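Local coordinates for protein magnesium transporter, putative (Shewanella oneidensis MR-1, PDB 3KXR) that probably transports magnesium across the membrane as an SLC41A-family protein, this chain being its CBS-domain pair with part of the MgtE N domain, at residues D49-D61 with A128-E140. Residues are numbered along the deposited sequence; the frame is centred on the assembly and turned at random.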
loop_
_atom_site.group_PDB
_atom_site.type_symbol
_atom_site.label_atom_id
_atom_site.label_comp_id
_atom_site.label_asym_id
_atom_site.label_seq_id
_atom_site.Cartn_x
_atom_site.Cartn_y
_atom_site.Cartn_z
ATOM N N ASP A 49 16.476 -11.174 -1.894
ATOM C CA ASP A 49 16.128 -12.435 -1.307
ATOM C C ASP A 49 16.306 -13.572 -2.282
ATOM O O ASP A 49 16.571 -14.706 -1.880
ATOM C CB ASP A 49 14.684 -12.381 -0.815
ATOM C CG ASP A 49 14.311 -13.560 0.055
ATOM O OD1 ASP A 49 15.145 -14.065 0.843
ATOM O OD2 ASP A 49 13.142 -13.966 -0.034
ATOM N N GLN A 50 16.169 -13.293 -3.570
ATOM C CA GLN A 50 16.300 -14.356 -4.547
ATOM C C GLN A 50 17.710 -14.467 -5.082
ATOM O O GLN A 50 18.144 -15.556 -5.384
ATOM C CB GLN A 50 15.338 -14.162 -5.696
ATOM C CG GLN A 50 15.371 -15.323 -6.687
ATOM C CD GLN A 50 14.362 -15.163 -7.819
ATOM O OE1 GLN A 50 13.644 -14.153 -7.900
ATOM N NE2 GLN A 50 14.308 -16.154 -8.707
ATOM N N TYR A 51 18.420 -13.351 -5.204
ATOM C CA TYR A 51 19.732 -13.341 -5.854
ATOM C C TYR A 51 20.817 -12.940 -4.876
ATOM O O TYR A 51 20.668 -11.984 -4.112
ATOM C CB TYR A 51 19.747 -12.391 -7.075
ATOM C CG TYR A 51 18.772 -12.797 -8.161
ATOM C CD1 TYR A 51 17.588 -12.082 -8.382
ATOM C CD2 TYR A 51 19.010 -13.922 -8.941
ATOM C CE1 TYR A 51 16.675 -12.483 -9.374
ATOM C CE2 TYR A 51 18.108 -14.325 -9.947
ATOM C CZ TYR A 51 16.947 -13.610 -10.149
ATOM O OH TYR A 51 16.076 -14.035 -11.113
ATOM N N SER A 52 21.927 -13.661 -4.927
ATOM C CA SER A 52 23.013 -13.464 -3.979
ATOM C C SER A 52 23.852 -12.279 -4.417
ATOM O O SER A 52 23.606 -11.692 -5.474
ATOM C CB SER A 52 23.848 -14.732 -3.877
ATOM O OG SER A 52 24.300 -15.112 -5.165
ATOM N N GLU A 53 24.850 -11.947 -3.608
ATOM C CA GLU A 53 25.524 -10.658 -3.698
ATOM C C GLU A 53 26.311 -10.440 -4.965
ATOM O O GLU A 53 26.584 -9.312 -5.315
ATOM C CB GLU A 53 26.461 -10.472 -2.508
ATOM C CG GLU A 53 27.676 -11.419 -2.536
ATOM C CD GLU A 53 28.579 -11.305 -1.299
ATOM O OE1 GLU A 53 28.415 -10.351 -0.477
ATOM O OE2 GLU A 53 29.464 -12.194 -1.159
ATOM N N ASN A 54 26.700 -11.503 -5.642
ATOM C CA ASN A 54 27.435 -11.343 -6.882
ATOM C C ASN A 54 26.620 -11.757 -8.095
ATOM O O ASN A 54 27.189 -12.131 -9.106
ATOM C CB ASN A 54 28.762 -12.123 -6.817
ATOM C CG ASN A 54 29.733 -11.772 -7.972
ATOM O OD1 ASN A 54 29.826 -10.617 -8.414
ATOM N ND2 ASN A 54 30.443 -12.779 -8.468
ATOM N N GLU A 55 25.290 -11.667 -8.013
ATOM C CA GLU A 55 24.413 -11.942 -9.164
ATOM C C GLU A 55 23.742 -10.667 -9.611
ATOM O O GLU A 55 23.166 -9.952 -8.796
ATOM C CB GLU A 55 23.342 -12.975 -8.815
ATOM C CG GLU A 55 23.894 -14.377 -8.547
ATOM C CD GLU A 55 22.812 -15.439 -8.251
ATOM O OE1 GLU A 55 21.914 -15.219 -7.401
ATOM O OE2 GLU A 55 22.880 -16.530 -8.861
ATOM N N ILE A 56 23.766 -10.385 -10.909
ATOM C CA ILE A 56 23.225 -9.117 -11.380
ATOM C C ILE A 56 21.694 -8.969 -11.126
ATOM O O ILE A 56 21.163 -7.842 -10.969
ATOM C CB ILE A 56 23.579 -8.888 -12.849
ATOM C CG1 ILE A 56 23.430 -7.393 -13.189
ATOM C CG2 ILE A 56 22.741 -9.811 -13.785
ATOM C CD1 ILE A 56 24.160 -6.455 -12.244
ATOM N N GLY A 57 20.991 -10.099 -11.046
ATOM C CA GLY A 57 19.580 -10.089 -10.664
ATOM C C GLY A 57 19.273 -9.214 -9.448
ATOM O O GLY A 57 18.233 -8.576 -9.355
ATOM N N ARG A 58 20.184 -9.221 -8.497
ATOM C CA ARG A 58 20.014 -8.486 -7.259
ATOM C C ARG A 58 19.884 -6.971 -7.507
ATOM O O ARG A 58 19.169 -6.299 -6.755
ATOM C CB ARG A 58 21.190 -8.819 -6.343
ATOM C CG ARG A 58 21.328 -7.945 -5.146
ATOM C CD ARG A 58 22.360 -8.486 -4.194
ATOM N NE ARG A 58 21.826 -9.605 -3.436
ATOM C CZ ARG A 58 22.095 -9.848 -2.146
ATOM N NH1 ARG A 58 22.887 -9.060 -1.427
ATOM N NH2 ARG A 58 21.541 -10.882 -1.552
ATOM N N TYR A 59 20.535 -6.447 -8.555
ATOM C CA TYR A 59 20.555 -4.996 -8.815
ATOM C C TYR A 59 19.730 -4.603 -10.025
ATOM O O TYR A 59 19.827 -3.498 -10.520
ATOM C CB TYR A 59 21.980 -4.501 -8.984
ATOM C CG TYR A 59 22.829 -4.883 -7.821
ATOM C CD1 TYR A 59 22.939 -4.058 -6.700
ATOM C CD2 TYR A 59 23.499 -6.094 -7.814
ATOM C CE1 TYR A 59 23.721 -4.442 -5.587
ATOM C CE2 TYR A 59 24.274 -6.478 -6.728
ATOM C CZ TYR A 59 24.382 -5.658 -5.618
ATOM O OH TYR A 59 25.160 -6.098 -4.567
ATOM N N THR A 60 18.901 -5.527 -10.476
ATOM C CA THR A 60 17.972 -5.315 -11.559
ATOM C C THR A 60 16.901 -4.291 -11.244
ATOM O O THR A 60 16.352 -4.262 -10.160
ATOM C CB THR A 60 17.261 -6.626 -11.873
ATOM O OG1 THR A 60 18.165 -7.431 -12.622
ATOM C CG2 THR A 60 16.011 -6.395 -12.697
ATOM N N ASP A 61 16.589 -3.482 -12.237
ATOM C CA ASP A 61 15.586 -2.457 -12.110
ATOM C C ASP A 61 14.376 -2.898 -12.908
ATOM O O ASP A 61 14.492 -3.228 -14.058
ATOM C CB ASP A 61 16.170 -1.163 -12.657
ATOM C CG ASP A 61 15.243 -0.004 -12.525
ATOM O OD1 ASP A 61 14.125 -0.176 -12.003
ATOM O OD2 ASP A 61 15.645 1.086 -12.972
ATOM N N ALA A 128 20.733 -10.106 -23.900
ATOM C CA ALA A 128 20.165 -10.006 -22.564
ATOM C C ALA A 128 21.135 -10.624 -21.563
ATOM O O ALA A 128 21.771 -11.599 -21.867
ATOM C CB ALA A 128 18.836 -10.737 -22.511
ATOM N N LEU A 129 21.245 -10.080 -20.365
ATOM C CA LEU A 129 22.003 -10.744 -19.318
ATOM C C LEU A 129 21.130 -11.765 -18.610
ATOM O O LEU A 129 19.949 -11.518 -18.356
ATOM C CB LEU A 129 22.475 -9.722 -18.300
ATOM C CG LEU A 129 23.373 -8.663 -18.917
ATOM C CD1 LEU A 129 23.572 -7.519 -17.974
ATOM C CD2 LEU A 129 24.695 -9.309 -19.388
ATOM N N THR A 130 21.708 -12.911 -18.284
ATOM C CA THR A 130 21.099 -13.814 -17.328
ATOM C C THR A 130 21.278 -13.204 -15.933
ATOM O O THR A 130 22.296 -12.559 -15.660
ATOM C CB THR A 130 21.744 -15.212 -17.399
ATOM O OG1 THR A 130 23.157 -15.095 -17.164
ATOM C CG2 THR A 130 21.489 -15.818 -18.780
ATOM N N ALA A 131 20.290 -13.429 -15.063
ATOM C CA ALA A 131 20.236 -12.827 -13.722
ATOM C C ALA A 131 21.400 -13.296 -12.851
ATOM O O ALA A 131 21.800 -12.627 -11.902
ATOM C CB ALA A 131 18.922 -13.163 -13.056
ATOM N N ASN A 132 21.943 -14.452 -13.201
ATOM C CA ASN A 132 23.080 -15.022 -12.478
ATOM C C ASN A 132 24.428 -14.521 -12.983
ATOM O O ASN A 132 25.430 -14.885 -12.428
ATOM C CB ASN A 132 23.036 -16.552 -12.522
ATOM C CG ASN A 132 23.264 -17.093 -13.903
ATOM O OD1 ASN A 132 23.240 -16.365 -14.881
ATOM N ND2 ASN A 132 23.495 -18.366 -13.992
ATOM N N THR A 133 24.471 -13.689 -14.024
ATOM C CA THR A 133 25.759 -13.112 -14.466
ATOM C C THR A 133 26.422 -12.355 -13.306
ATOM O O THR A 133 25.718 -11.726 -12.487
ATOM C CB THR A 133 25.540 -12.162 -15.636
ATOM O OG1 THR A 133 24.889 -12.883 -16.683
ATOM C CG2 THR A 133 26.845 -11.568 -16.132
ATOM N N THR A 134 27.756 -12.439 -13.213
ATOM C CA THR A 134 28.482 -11.762 -12.130
ATOM C C THR A 134 28.413 -10.271 -12.348
ATOM O O THR A 134 28.227 -9.809 -13.482
ATOM C CB THR A 134 29.977 -12.152 -12.020
ATOM O OG1 THR A 134 30.657 -11.747 -13.205
ATOM C CG2 THR A 134 30.178 -13.644 -11.805
ATOM N N LEU A 135 28.606 -9.515 -11.279
ATOM C CA LEU A 135 28.438 -8.077 -11.358
ATOM C C LEU A 135 29.406 -7.451 -12.336
ATOM O O LEU A 135 29.035 -6.599 -13.137
ATOM C CB LEU A 135 28.599 -7.428 -9.994
ATOM C CG LEU A 135 27.734 -7.957 -8.849
ATOM C CD1 LEU A 135 27.911 -7.045 -7.656
ATOM C CD2 LEU A 135 26.251 -8.091 -9.279
ATOM N N LEU A 136 30.651 -7.878 -12.281
ATOM C CA LEU A 136 31.678 -7.330 -13.162
ATOM C C LEU A 136 31.509 -7.782 -14.617
ATOM O O LEU A 136 31.817 -7.019 -15.517
ATOM C CB LEU A 136 33.062 -7.689 -12.634
ATOM C CG LEU A 136 34.304 -6.968 -13.169
ATOM C CD1 LEU A 136 35.492 -7.230 -12.210
ATOM C CD2 LEU A 136 34.727 -7.390 -14.620
ATOM N N ASP A 137 31.024 -8.995 -14.858
ATOM C CA ASP A 137 30.716 -9.384 -16.222
ATOM C C ASP A 137 29.543 -8.566 -16.748
ATOM O O ASP A 137 29.516 -8.213 -17.910
ATOM C CB ASP A 137 30.397 -10.864 -16.340
ATOM C CG ASP A 137 31.618 -11.745 -16.191
ATOM O OD1 ASP A 137 32.762 -11.223 -16.134
ATOM O OD2 ASP A 137 31.424 -12.984 -16.109
ATOM N N ALA A 138 28.575 -8.259 -15.898
ATOM C CA ALA A 138 27.466 -7.391 -16.284
ATOM C C ALA A 138 27.959 -6.012 -16.650
ATOM O O ALA A 138 27.604 -5.484 -17.691
ATOM C CB ALA A 138 26.473 -7.273 -15.170
ATOM N N ALA A 139 28.760 -5.420 -15.786
ATOM C CA ALA A 139 29.279 -4.078 -16.023
ATOM C C ALA A 139 30.096 -4.035 -17.318
ATOM O O ALA A 139 29.945 -3.113 -18.121
ATOM C CB ALA A 139 30.131 -3.602 -14.812
ATOM N N GLU A 140 30.929 -5.045 -17.544
ATOM C CA GLU A 140 31.693 -5.108 -18.786
ATOM C C GLU A 140 30.808 -5.161 -20.026
ATOM O O GLU A 140 31.083 -4.498 -21.038
ATOM C CB GLU A 140 32.616 -6.322 -18.803
ATOM C CG GLU A 140 34.015 -5.971 -18.416
ATOM C CD GLU A 140 34.974 -7.124 -18.606
ATOM O OE1 GLU A 140 35.649 -7.166 -19.678
ATOM O OE2 GLU A 140 35.035 -7.980 -17.677
HETATM O O HOH W 1 31.452 -9.592 -9.997
#
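Tyr-51, the first residue beyond helix 39-50, meets Ala-131 with the hydroxyl side of its ring, CE2 lying 3.4 Å from Ala-131 CB. Gly-57 CA lies against one ring face, toward its rim, and Gln-50 CG over the centre of the opposite face, so the ring is sandwiched and its rotation restricted. After the type I turn from Ser-52 to Glu-55, Asn-54 swings its amide anti to the backbone N (chi1 -168°), alongside Thr-134. There Asn-54 OD1 takes a weak but straight bond from Leu-135 N (3.3 Å, 169°), and a water links the same oxygen to Leu-136 N. Both amides belong to the first turn of helix 135-143, which Thr-134 N-caps by accepting from Asp-137 N with OG1. The chain leaving helix 39-50 packs here on the second CBS domain, where strand 129-130 passes into helix 135-143. Ile-56 N donates to Thr-133 O (2.8 Å), nearly head-on to the carbonyl. The Ile-56 side chain enters the domain core, with CG1 3.6 Å from Ala-138 CB and further contacts to Val-163 and Leu-171. Gly-57 N reaches a lone pair of Ala-131 O at 2.8 Å. Finally, Tyr-59 crosses Leu-135 at roughly a right angle, its CE2 3.6 Å from Leu-135 CD2.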